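Local coordinates for restriction endonuclease PacI (Pseudomonas alcaligenes, PDB 3LDY), which cleaves double-stranded DNA at the eight-base-pair sequence TTAATTAA, working as a homodimer of the HNH (beta-beta-alpha-metal) nuclease family, at residues A[12-17]-A[56-61]; A[90-95]-A[111-116]. One frame throughout, in Å; residues are numbered along the deposited sequence. Where two conformers were deposited one is given.

The two interactions follow one another along the chain, with centres 20 Å apart on opposite sides of the chain's centre, and they share no helix or strand. Interaction 1 is partly buried and joins two loops through short 3-10 turns: a glutamate meets an arginine and a backbone amide, while water fills in on the more exposed side. Interaction 2 is buried and pairs strand 90-93 with helix 110-116, and there a calcium ion and a phosphate of the DNA lie between the elements. A carboxylate facing a basic side chain occurs in both. In 12-17/56-61 that pair ties loops together; in 90-95/111-116 the carboxylate also binds metal.

Interaction 1: A[12-17]-A[56-61]; sequences AADEFY and GLSAQR. With nucleotides of chain C.
E15 and R61 form the salt bridge of a polar loop-to-loop contact, in which the loop after strand 10-11 (3-10 turn 13-15) lies against the loop after helix 48-55 (turn 58-60). R61 NH2 reaches E15 OE1 at 3.3 Å, fairly straight (N-H...O 161°). The oxygen lies in the guanidinium plane and is met on its syn side, though from a position tilted out of the carboxylate plane, and the two flat groups stand 86° apart. A bend at chi2 (-28°) turns the glutamate's end toward segment 56-61. Its other oxygen, OE2, takes the backbone N-H of S58, though the modelled length is doubtfully short. Glutamate suits this place: its two oxygens serve two donors while its CG packs on L57 CD2 at 3.8 Å. On the solvent side a water bridges D14 OD2 (2.7 Å) and A59 N (3.1 Å). With positive phi, easy for a residue lacking a side chain, G56 ends helix 48-55 and leads into the turn. Y17 OH donates to OP2 of DA5 of chain C at 2.6 Å. E70 of helix 70-74 takes the S58 hydroxyl and R61 NE, K25 of helix 25-40 binds D14 O, and L57 rests on L11 of strand 10-11.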
ATOM      1  N   ALA A  12     -15.628 -28.536   3.393  1.00 41.65           N
ATOM      2  CA  ALA A  12     -14.499 -28.856   4.259  1.00 41.38           C
ATOM      3  C   ALA A  12     -14.241 -27.752   5.302  1.00 41.32           C
ATOM      4  O   ALA A  12     -14.598 -26.571   5.094  1.00 41.38           O
ATOM      5  CB  ALA A  12     -13.254 -29.119   3.430  1.00 41.16           C
ATOM      6  N   ALA A  13     -13.630 -28.144   6.423  1.00 41.12           N
ATOM      7  CA  ALA A  13     -13.225 -27.205   7.473  1.00 41.11           C
ATOM      8  C   ALA A  13     -12.493 -25.967   6.946  1.00 40.33           C
ATOM      9  O   ALA A  13     -12.590 -24.907   7.557  1.00 40.27           O
ATOM     10  CB  ALA A  13     -12.348 -27.905   8.510  1.00 41.41           C
ATOM     11  N   ASP A  14     -11.744 -26.102   5.845  1.00 39.86           N
ATOM     12  CA  ASP A  14     -10.965 -24.957   5.313  1.00 40.38           C
ATOM     13  C   ASP A  14     -11.814 -23.878   4.576  1.00 40.02           C
ATOM     14  O   ASP A  14     -11.281 -22.843   4.165  1.00 39.58           O
ATOM     15  CB  ASP A  14      -9.759 -25.423   4.465  1.00 40.76           C
ATOM     16  CG  ASP A  14     -10.169 -26.103   3.165  1.00 41.96           C
ATOM     17  OD1 ASP A  14     -11.354 -26.445   3.009  1.00 43.48           O
ATOM     18  OD2 ASP A  14      -9.294 -26.302   2.288  1.00 43.62           O
ATOM     19  N   GLU A  15     -13.120 -24.134   4.423  1.00 39.95           N
ATOM     20  CA  GLU A  15     -14.069 -23.153   3.878  1.00 40.33           C
ATOM     21  C   GLU A  15     -14.710 -22.352   4.986  1.00 40.19           C
ATOM     22  O   GLU A  15     -15.482 -21.418   4.714  1.00 40.14           O
ATOM     23  CB  GLU A  15     -15.215 -23.829   3.143  1.00 41.05           C
ATOM     24  CG  GLU A  15     -15.126 -23.954   1.626  1.00 43.12           C
ATOM     25  CD  GLU A  15     -14.325 -22.898   0.901  1.00 42.44           C
ATOM     26  OE1 GLU A  15     -14.733 -21.723   0.761  1.00 42.37           O
ATOM     27  OE2 GLU A  15     -13.273 -23.294   0.396  1.00 44.92           O
ATOM     28  N   PHE A  16     -14.419 -22.740   6.226  1.00 39.61           N
ATOM     29  CA  PHE A  16     -14.936 -22.042   7.402  1.00 39.80           C
ATOM     30  C   PHE A  16     -13.854 -21.219   8.124  1.00 39.76           C
ATOM     31  O   PHE A  16     -12.654 -21.389   7.860  1.00 39.41           O
ATOM     32  CB  PHE A  16     -15.669 -23.043   8.334  1.00 40.12           C
ATOM     33  CG  PHE A  16     -16.928 -23.630   7.704  1.00 40.21           C
ATOM     34  CD1 PHE A  16     -16.919 -24.910   7.154  1.00 40.22           C
ATOM     35  CD2 PHE A  16     -18.098 -22.863   7.606  1.00 39.48           C
ATOM     36  CE1 PHE A  16     -18.080 -25.441   6.544  1.00 41.76           C
ATOM     37  CE2 PHE A  16     -19.256 -23.368   6.984  1.00 39.46           C
ATOM     38  CZ  PHE A  16     -19.251 -24.666   6.454  1.00 41.17           C
ATOM     39  N   TYR A  17     -14.291 -20.313   9.004  1.00 40.12           N
ATOM     40  CA  TYR A  17     -13.408 -19.457   9.799  1.00 40.75           C
ATOM     41  C   TYR A  17     -12.965 -20.156  11.099  1.00 41.58           C
ATOM     42  O   TYR A  17     -13.562 -21.147  11.504  1.00 42.11           O
ATOM     43  CB  TYR A  17     -14.113 -18.133  10.114  1.00 40.38           C
ATOM     44  CG  TYR A  17     -14.256 -17.227   8.901  1.00 40.63           C
ATOM     45  CD1 TYR A  17     -15.486 -17.092   8.233  1.00 40.02           C
ATOM     46  CD2 TYR A  17     -13.153 -16.517   8.404  1.00 39.10           C
ATOM     47  CE1 TYR A  17     -15.605 -16.246   7.092  1.00 39.66           C
ATOM     48  CE2 TYR A  17     -13.267 -15.692   7.266  1.00 39.38           C
ATOM     49  CZ  TYR A  17     -14.482 -15.560   6.624  1.00 38.67           C
ATOM     50  OH  TYR A  17     -14.551 -14.735   5.519  1.00 39.08           O
ATOM     51  N   GLY A  56     -15.096 -20.401  -5.804  1.00 31.52           N
ATOM     52  CA  GLY A  56     -14.573 -21.775  -5.751  1.00 32.05           C
ATOM     53  C   GLY A  56     -14.296 -22.212  -4.318  1.00 32.16           C
ATOM     54  O   GLY A  56     -15.011 -21.822  -3.396  1.00 31.85           O
ATOM     55  N   LEU A  57     -13.238 -22.999  -4.124  1.00 33.06           N
ATOM     56  CA  LEU A  57     -12.942 -23.551  -2.808  1.00 33.28           C
ATOM     57  C   LEU A  57     -11.549 -23.186  -2.303  1.00 33.39           C
ATOM     58  O   LEU A  57     -10.626 -22.963  -3.088  1.00 33.72           O
ATOM     59  CB  LEU A  57     -13.134 -25.066  -2.810  1.00 33.29           C
ATOM     60  CG  LEU A  57     -14.552 -25.558  -3.094  1.00 35.16           C
ATOM     61  CD1 LEU A  57     -14.488 -27.047  -3.356  1.00 35.46           C
ATOM     62  CD2 LEU A  57     -15.560 -25.210  -1.949  1.00 35.17           C
ATOM     63  N   SER A  58     -11.405 -23.170  -0.981  1.00 33.52           N
ATOM     64  CA  SER A  58     -10.226 -22.610  -0.310  1.00 34.28           C
ATOM     65  C   SER A  58      -8.856 -23.078  -0.837  1.00 34.44           C
ATOM     66  O   SER A  58      -7.966 -22.249  -1.064  1.00 34.40           O
ATOM     67  CB  SER A  58     -10.332 -22.806   1.197  1.00 33.81           C
ATOM     68  OG  SER A  58      -9.281 -22.100   1.843  1.00 36.51           O
ATOM     69  N   ALA A  59      -8.697 -24.379  -1.067  1.00 35.22           N
ATOM     70  CA  ALA A  59      -7.402 -24.942  -1.494  1.00 36.23           C
ATOM     71  C   ALA A  59      -7.033 -24.599  -2.942  1.00 37.13           C
ATOM     72  O   ALA A  59      -5.869 -24.755  -3.347  1.00 37.92           O
ATOM     73  CB  ALA A  59      -7.363 -26.462  -1.274  1.00 36.23           C
ATOM     74  N   GLN A  60      -8.003 -24.104  -3.703  1.00 37.41           N
ATOM     75  CA  GLN A  60      -7.783 -23.705  -5.098  0.50 37.70           C
ATOM     76  C   GLN A  60      -7.517 -22.217  -5.272  1.00 37.22           C
ATOM     77  O   GLN A  60      -7.108 -21.773  -6.347  1.00 38.06           O
ATOM     78  CB  GLN A  60      -8.979 -24.104  -5.955  0.50 37.93           C
ATOM     79  CG  GLN A  60      -9.137 -25.599  -6.073  0.50 39.61           C
ATOM     80  CD  GLN A  60      -7.823 -26.247  -6.396  0.50 40.23           C
ATOM     81  OE1 GLN A  60      -7.257 -26.012  -7.466  0.50 41.39           O
ATOM     82  NE2 GLN A  60      -7.308 -27.054  -5.467  0.50 39.26           N
ATOM     83  N   ARG A  61      -7.746 -21.439  -4.211  1.00 35.95           N
ATOM     84  CA  ARG A  61      -7.592 -19.979  -4.266  1.00 34.64           C
ATOM     85  C   ARG A  61      -6.151 -19.489  -4.084  1.00 34.12           C
ATOM     86  O   ARG A  61      -5.475 -19.872  -3.136  1.00 34.27           O
ATOM     87  CB  ARG A  61      -8.513 -19.296  -3.256  1.00 33.89           C
ATOM     88  CG  ARG A  61      -9.975 -19.454  -3.596  1.00 33.34           C
ATOM     89  CD  ARG A  61     -10.830 -18.446  -2.879  1.00 31.52           C
ATOM     90  NE  ARG A  61     -11.050 -18.765  -1.457  1.00 31.86           N
ATOM     91  CZ  ARG A  61     -12.013 -19.561  -0.987  1.00 31.17           C
ATOM     92  NH1 ARG A  61     -12.836 -20.196  -1.810  1.00 31.02           N
ATOM     93  NH2 ARG A  61     -12.143 -19.754   0.324  1.00 31.76           N
TER
ATOM     94  P    DA C   5     -11.954 -12.289   6.465  1.00 30.66           P
ATOM     95  OP1  DA C   5     -10.763 -13.141   6.262  1.00 29.81           O
ATOM     96  OP2  DA C   5     -13.173 -12.490   5.643  1.00 30.67           O
ATOM     97  O5'  DA C   5     -12.467 -12.383   7.976  1.00 31.75           O
ATOM     98  C5'  DA C   5     -11.569 -12.565   9.067  1.00 33.98           C
ATOM     99  C4'  DA C   5     -12.321 -12.476  10.395  1.00 36.27           C
ATOM    100  O4'  DA C   5     -13.031 -11.209  10.433  1.00 37.01           O
ATOM    101  C3'  DA C   5     -13.401 -13.515  10.691  1.00 37.38           C
ATOM    102  O3'  DA C   5     -13.595 -13.639  12.111  1.00 38.51           O
ATOM    103  C2'  DA C   5     -14.644 -12.878  10.070  1.00 36.86           C
ATOM    104  C1'  DA C   5     -14.433 -11.401  10.418  1.00 36.27           C
ATOM    105  N9   DA C   5     -15.030 -10.452   9.473  1.00 35.83           N
ATOM    106  C8   DA C   5     -15.206 -10.642   8.124  1.00 35.13           C
ATOM    107  N7   DA C   5     -15.764  -9.638   7.516  1.00 34.07           N
ATOM    108  C5   DA C   5     -15.959  -8.704   8.510  1.00 34.79           C
ATOM    109  C6   DA C   5     -16.518  -7.404   8.503  1.00 35.12           C
ATOM    110  N6   DA C   5     -16.993  -6.816   7.398  1.00 33.57           N
ATOM    111  N1   DA C   5     -16.574  -6.734   9.682  1.00 34.53           N
ATOM    112  C2   DA C   5     -16.109  -7.329  10.777  1.00 34.00           C
ATOM    113  N3   DA C   5     -15.562  -8.536  10.903  1.00 35.38           N
ATOM    114  C4   DA C   5     -15.517  -9.186   9.729  1.00 35.14           C
ATOM    115  P    DG C   6     -13.648 -15.035  12.891  1.00 38.21           P
ATOM    116  OP1  DG C   6     -12.371 -15.728  12.663  1.00 34.87           O
ATOM    117  OP2  DG C   6     -14.893 -15.739  12.519  1.00 38.89           O
ATOM    118  O5'  DG C   6     -13.833 -14.575  14.419  1.00 40.72           O
ATOM    119  C5'  DG C   6     -13.235 -13.324  14.810  1.00 44.28           C
ATOM    120  C4'  DG C   6     -14.277 -12.281  15.194  1.00 46.92           C
ATOM    121  O4'  DG C   6     -15.036 -11.818  14.058  1.00 46.24           O
ATOM    122  C3'  DG C   6     -15.337 -12.704  16.204  1.00 48.67           C
ATOM    123  O3'  DG C   6     -15.120 -11.937  17.375  1.00 51.64           O
ATOM    124  C2'  DG C   6     -16.671 -12.336  15.554  1.00 47.89           C
ATOM    125  C1'  DG C   6     -16.212 -11.266  14.587  1.00 46.79           C
ATOM    126  N9   DG C   6     -17.078 -11.000  13.453  1.00 45.79           N
ATOM    127  C8   DG C   6     -17.398 -11.869  12.440  1.00 45.43           C
ATOM    128  N7   DG C   6     -18.177 -11.339  11.544  1.00 45.62           N
ATOM    129  C5   DG C   6     -18.381 -10.045  11.998  1.00 45.08           C
ATOM    130  C6   DG C   6     -19.147  -9.002  11.442  1.00 44.88           C
ATOM    131  O6   DG C   6     -19.799  -9.009  10.401  1.00 45.81           O
ATOM    132  N1   DG C   6     -19.103  -7.839  12.197  1.00 45.01           N
ATOM    133  C2   DG C   6     -18.395  -7.702  13.362  1.00 45.16           C
ATOM    134  N2   DG C   6     -18.486  -6.500  13.937  1.00 45.15           N
ATOM    135  N3   DG C   6     -17.665  -8.672  13.906  1.00 45.64           N
ATOM    136  C4   DG C   6     -17.710  -9.815  13.171  1.00 45.07           C
TER
HETATM  137  O   HOH W   1     -10.538 -26.711  -0.129  1.00 35.88           O
HETATM  138  O   HOH W   2     -16.918 -20.731  -0.763  1.00 25.00           O

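Interaction 2: A[90-95]-A[111-116]. With CA (calcium ion), chain F; ZN (zinc ion), chain D; nucleotides of chain C; nucleotides of chain B.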
ATOM      1  N   GLY A  90      -9.695 -11.984  -1.132  1.00 27.80           N
ATOM      2  CA  GLY A  90     -10.861 -11.191  -1.534  1.00 28.03           C
ATOM      3  C   GLY A  90     -10.868 -10.899  -3.017  1.00 28.48           C
ATOM      4  O   GLY A  90     -10.118 -11.498  -3.784  1.00 29.71           O
ATOM      5  N   VAL A  91     -11.742 -10.001  -3.438  1.00 28.83           N
ATOM      6  CA  VAL A  91     -11.820  -9.667  -4.850  1.00 28.91           C
ATOM      7  C   VAL A  91     -11.367  -8.226  -5.102  1.00 28.53           C
ATOM      8  O   VAL A  91     -11.675  -7.301  -4.330  1.00 27.76           O
ATOM      9  CB  VAL A  91     -13.202 -10.088  -5.549  1.00 29.73           C
ATOM     10  CG1 VAL A  91     -14.239 -10.627  -4.574  1.00 31.82           C
ATOM     11  CG2 VAL A  91     -13.772  -9.023  -6.433  1.00 30.43           C
ATOM     12  N   ASP A  92     -10.558  -8.089  -6.140  1.00 27.83           N
ATOM     13  CA  ASP A  92     -10.055  -6.825  -6.605  1.00 28.41           C
ATOM     14  C   ASP A  92     -10.949  -6.428  -7.778  1.00 28.15           C
ATOM     15  O   ASP A  92     -11.173  -7.244  -8.665  1.00 28.17           O
ATOM     16  CB  ASP A  92      -8.611  -7.035  -7.085  1.00 28.53           C
ATOM     17  CG  ASP A  92      -8.114  -5.930  -8.028  1.00 30.09           C
ATOM     18  OD1 ASP A  92      -8.336  -4.732  -7.739  1.00 32.25           O
ATOM     19  OD2 ASP A  92      -7.454  -6.258  -9.049  1.00 30.56           O
ATOM     20  N   ARG A  93     -11.473  -5.197  -7.762  1.00 28.58           N
ATOM     21  CA  ARG A  93     -12.146  -4.594  -8.934  1.00 29.61           C
ATOM     22  C   ARG A  93     -10.995  -4.158  -9.837  1.00 30.22           C
ATOM     23  O   ARG A  93     -10.423  -3.068  -9.661  1.00 30.91           O
ATOM     24  CB  ARG A  93     -13.037  -3.402  -8.517  1.00 29.05           C
ATOM     25  CG  ARG A  93     -14.157  -3.790  -7.504  1.00 30.13           C
ATOM     26  CD  ARG A  93     -14.957  -2.581  -6.946  1.00 31.30           C
ATOM     27  NE  ARG A  93     -14.107  -1.747  -6.087  1.00 31.67           N
ATOM     28  CZ  ARG A  93     -13.553  -0.597  -6.459  1.00 32.50           C
ATOM     29  NH1 ARG A  93     -13.789  -0.096  -7.665  1.00 31.78           N
ATOM     30  NH2 ARG A  93     -12.770   0.068  -5.612  1.00 32.28           N
ATOM     31  N   SER A  94     -10.610  -5.018 -10.774  1.00 30.77           N
ATOM     32  CA  SER A  94      -9.320  -4.808 -11.416  1.00 32.06           C
ATOM     33  C   SER A  94      -9.199  -3.404 -12.047  1.00 31.98           C
ATOM     34  O   SER A  94      -8.199  -2.742 -11.805  1.00 32.26           O
ATOM     35  CB  SER A  94      -8.984  -5.919 -12.381  1.00 32.17           C
ATOM     36  OG  SER A  94      -9.949  -5.915 -13.352  1.00 35.44           O
ATOM     37  N   ASP A  95     -10.200  -2.968 -12.832  1.00 31.72           N
ATOM     38  CA  ASP A  95     -10.393  -1.549 -13.151  1.00 32.15           C
ATOM     39  C   ASP A  95     -11.056  -0.924 -11.927  1.00 32.17           C
ATOM     40  O   ASP A  95     -12.225  -1.174 -11.634  1.00 31.87           O
ATOM     41  CB  ASP A  95     -11.252  -1.357 -14.435  1.00 32.31           C
ATOM     42  CG  ASP A  95     -11.525   0.110 -14.778  1.00 34.74           C
ATOM     43  OD1 ASP A  95     -11.964   0.375 -15.922  1.00 37.82           O
ATOM     44  OD2 ASP A  95     -11.320   1.023 -13.939  1.00 37.77           O
ATOM     45  N   ILE A 111      -3.117  -7.775   0.979  1.00 20.34           N
ATOM     46  CA  ILE A 111      -1.865  -7.025   0.820  1.00 20.34           C
ATOM     47  C   ILE A 111      -1.760  -6.457  -0.602  1.00 20.35           C
ATOM     48  O   ILE A 111      -1.559  -5.257  -0.785  1.00 19.94           O
ATOM     49  CB  ILE A 111      -0.619  -7.885   1.216  1.00 20.12           C
ATOM     50  CG1 ILE A 111      -0.506  -7.915   2.749  1.00 18.61           C
ATOM     51  CG2 ILE A 111       0.659  -7.294   0.612  1.00 22.10           C
ATOM     52  CD1 ILE A 111       0.433  -9.002   3.301  1.00 24.08           C
ATOM     53  N   CYS A 112      -1.953  -7.294  -1.619  1.00 20.88           N
ATOM     54  CA  CYS A 112      -1.855  -6.803  -2.983  1.00 21.78           C
ATOM     55  C   CYS A 112      -2.979  -5.831  -3.314  1.00 21.99           C
ATOM     56  O   CYS A 112      -2.788  -4.870  -4.067  1.00 21.16           O
ATOM     57  CB  CYS A 112      -1.888  -7.980  -3.958  1.00 21.96           C
ATOM     58  SG  CYS A 112      -0.282  -8.808  -4.046  1.00 26.83           S
ATOM     59  N   ASN A 113      -4.158  -6.117  -2.764  1.00 21.80           N
ATOM     60  CA  ASN A 113      -5.337  -5.286  -3.021  1.00 22.58           C
ATOM     61  C   ASN A 113      -5.175  -3.831  -2.543  1.00 22.08           C
ATOM     62  O   ASN A 113      -5.522  -2.895  -3.256  1.00 22.37           O
ATOM     63  CB  ASN A 113      -6.584  -5.946  -2.414  1.00 21.82           C
ATOM     64  CG  ASN A 113      -7.806  -5.775  -3.299  1.00 22.97           C
ATOM     65  OD1 ASN A 113      -7.764  -5.027  -4.271  1.00 24.84           O
ATOM     66  ND2 ASN A 113      -8.878  -6.491  -2.998  1.00 22.99           N
ATOM     67  N   ARG A 114      -4.682  -3.660  -1.317  1.00 23.05           N
ATOM     68  CA  ARG A 114      -4.305  -2.349  -0.799  1.00 22.46           C
ATOM     69  C   ARG A 114      -3.098  -1.727  -1.492  1.00 22.10           C
ATOM     70  O   ARG A 114      -3.078  -0.535  -1.733  1.00 23.26           O
ATOM     71  CB  ARG A 114      -4.045  -2.452   0.694  1.00 23.08           C
ATOM     72  CG  ARG A 114      -5.332  -2.458   1.468  1.00 23.60           C
ATOM     73  CD  ARG A 114      -4.965  -2.118   2.816  1.00 22.57           C
ATOM     74  NE  ARG A 114      -6.043  -1.806   3.732  1.00 20.01           N
ATOM     75  CZ  ARG A 114      -6.031  -2.248   4.988  1.00 20.33           C
ATOM     76  NH1 ARG A 114      -5.033  -3.041   5.405  1.00 19.24           N
ATOM     77  NH2 ARG A 114      -6.997  -1.902   5.830  1.00 18.90           N
ATOM     78  N   ILE A 115      -2.100  -2.514  -1.861  1.00 22.20           N
ATOM     79  CA  ILE A 115      -0.981  -1.924  -2.622  1.00 22.03           C
ATOM     80  C   ILE A 115      -1.442  -1.292  -3.945  1.00 21.98           C
ATOM     81  O   ILE A 115      -1.131  -0.124  -4.265  1.00 22.15           O
ATOM     82  CB  ILE A 115       0.170  -2.928  -2.797  1.00 22.11           C
ATOM     83  CG1 ILE A 115       0.873  -3.110  -1.430  1.00 20.42           C
ATOM     84  CG2 ILE A 115       1.150  -2.457  -3.916  1.00 21.36           C
ATOM     85  CD1 ILE A 115       1.680  -4.320  -1.355  1.00 21.95           C
ATOM     86  N   LYS A 116      -2.224  -2.063  -4.679  1.00 22.13           N
ATOM     87  CA  LYS A 116      -2.766  -1.660  -5.954  1.00 22.62           C
ATOM     88  C   LYS A 116      -3.632  -0.436  -5.748  1.00 22.33           C
ATOM     89  O   LYS A 116      -3.577   0.499  -6.552  1.00 22.59           O
ATOM     90  CB  LYS A 116      -3.597  -2.809  -6.570  1.00 21.88           C
ATOM     91  CG  LYS A 116      -4.337  -2.460  -7.850  1.00 22.31           C
ATOM     92  CD  LYS A 116      -4.971  -3.766  -8.516  1.00 22.67           C
ATOM     93  CE  LYS A 116      -5.812  -3.433  -9.721  1.00 23.81           C
ATOM     94  NZ  LYS A 116      -7.127  -2.799  -9.354  1.00 25.22           N
TER
HETATM   95 CA    CA F 145      -8.889  -3.500  -5.697  1.00 32.83          CA
HETATM   96 ZN    ZN D 143      -1.042 -10.977  -3.326  1.00 10.94          ZN
ATOM     97  P    DT C   3     -11.331  -3.207  -3.880  1.00 22.15           P
ATOM     98  OP1  DT C   3     -11.103  -3.970  -5.114  1.00 20.16           O
ATOM     99  OP2  DT C   3     -12.539  -2.315  -3.639  1.00 17.39           O
ATOM    100  O5'  DT C   3     -11.315  -4.248  -2.657  1.00 23.84           O
ATOM    101  C5'  DT C   3     -12.038  -4.033  -1.426  1.00 24.03           C
ATOM    102  C4'  DT C   3     -11.223  -4.697  -0.314  1.00 25.44           C
ATOM    103  O4'  DT C   3     -11.030  -3.685   0.689  1.00 26.31           O
ATOM    104  C3'  DT C   3     -11.829  -5.893   0.445  1.00 25.11           C
ATOM    105  O3'  DT C   3     -10.799  -6.762   0.891  1.00 23.59           O
ATOM    106  C2'  DT C   3     -12.496  -5.276   1.661  1.00 24.74           C
ATOM    107  C1'  DT C   3     -11.659  -4.034   1.898  1.00 24.72           C
ATOM    108  N1   DT C   3     -12.486  -2.874   2.343  1.00 25.79           N
ATOM    109  C2   DT C   3     -12.179  -2.319   3.568  1.00 25.54           C
ATOM    110  O2   DT C   3     -11.283  -2.746   4.245  1.00 26.29           O
ATOM    111  N3   DT C   3     -12.960  -1.263   3.995  1.00 25.30           N
ATOM    112  C4   DT C   3     -14.000  -0.715   3.303  1.00 25.57           C
ATOM    113  O4   DT C   3     -14.632   0.222   3.776  1.00 26.45           O
ATOM    114  C5   DT C   3     -14.282  -1.336   2.005  1.00 25.82           C
ATOM    115  C7   DT C   3     -15.405  -0.795   1.172  1.00 25.42           C
ATOM    116  C6   DT C   3     -13.532  -2.387   1.581  1.00 24.23           C
TER
ATOM    117  P    DA B   8      -6.949   2.106   9.760  1.00 29.56           P
ATOM    118  OP1  DA B   8      -6.719   2.545  11.155  1.00 29.86           O
ATOM    119  OP2  DA B   8      -6.715   3.039   8.661  1.00 27.97           O
ATOM    120  O5'  DA B   8      -6.101   0.789   9.463  1.00 28.92           O
ATOM    121  C5'  DA B   8      -6.325  -0.422  10.191  1.00 26.25           C
ATOM    122  C4'  DA B   8      -4.965  -1.093  10.301  1.00 23.23           C
ATOM    123  O4'  DA B   8      -4.484  -1.425   8.963  1.00 20.39           O
ATOM    124  C3'  DA B   8      -3.897  -0.202  10.870  1.00 21.68           C
ATOM    125  O3'  DA B   8      -3.074  -0.985  11.717  1.00 21.49           O
ATOM    126  C2'  DA B   8      -3.089   0.242   9.661  1.00 19.27           C
ATOM    127  C1'  DA B   8      -3.186  -0.968   8.744  1.00 18.69           C
ATOM    128  N9   DA B   8      -3.135  -0.611   7.330  1.00 16.94           N
ATOM    129  C8   DA B   8      -4.094   0.116   6.681  1.00 17.66           C
ATOM    130  N7   DA B   8      -3.843   0.336   5.419  1.00 13.98           N
ATOM    131  C5   DA B   8      -2.651  -0.300   5.185  1.00 12.46           C
ATOM    132  C6   DA B   8      -1.898  -0.429   4.006  1.00 12.55           C
ATOM    133  N6   DA B   8      -2.270   0.122   2.821  1.00  9.69           N
ATOM    134  N1   DA B   8      -0.726  -1.128   4.099  1.00 13.05           N
ATOM    135  C2   DA B   8      -0.403  -1.654   5.296  1.00 13.29           C
ATOM    136  N3   DA B   8      -1.071  -1.602   6.465  1.00 13.52           N
ATOM    137  C4   DA B   8      -2.191  -0.896   6.355  1.00 14.32           C
TER
HETATM  138  O   HOH W   3      -9.652  -1.755  -7.316  1.00 24.49           O
HETATM  139  O   HOH W   4      -6.738  -2.220  -5.602  1.00 18.82           O
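D92 and N113 meet through a calcium ion in the beta-beta-alpha-metal motif of HNH nucleases, built from antiparallel strands 90-93 and 105-108 and helix 110-116. Asparagine offers a carbonyl-type oxygen, and N113 OD1 binds calcium at 2.4 Å beside D92 OD1, OP1 of DT3 of chain C, two waters and a further DNA phosphate. This places the ion at the probable cleavage site.

Hydrogen bonds join the strand and the residue after it to the helix. N113 ND2 makes a weak bond to V91 O at 3.2 Å; together with the calcium bond at OD1, this sets which way the amide is turned. K116 runs out extended, bending only at chi4 (-73°) to bring NZ to the syn lone pair of D92 OD1 at 2.8 Å, a charged hydrogen bond within a salt bridge, to S94 O at 2.7 Å and weakly to R93 O. A methionine in its place would probably leave D92 OD1 without its lysine mate and S94 O without this donor. Y65 holds the other carboxylate oxygen, D92 OD2.

R93 makes three bonds to one DNA phosphate: N to DT3 OP1 at 2.9 Å, NE and NH2 to OP2 at the guanidinium edge, while S96 O holds NH1. One residue before N113, C112 SG binds zinc with C63, C66 and C109, and the R114 guanidinium lies with one face over N7 of DA8 of chain B, 3.4 Å from CZ.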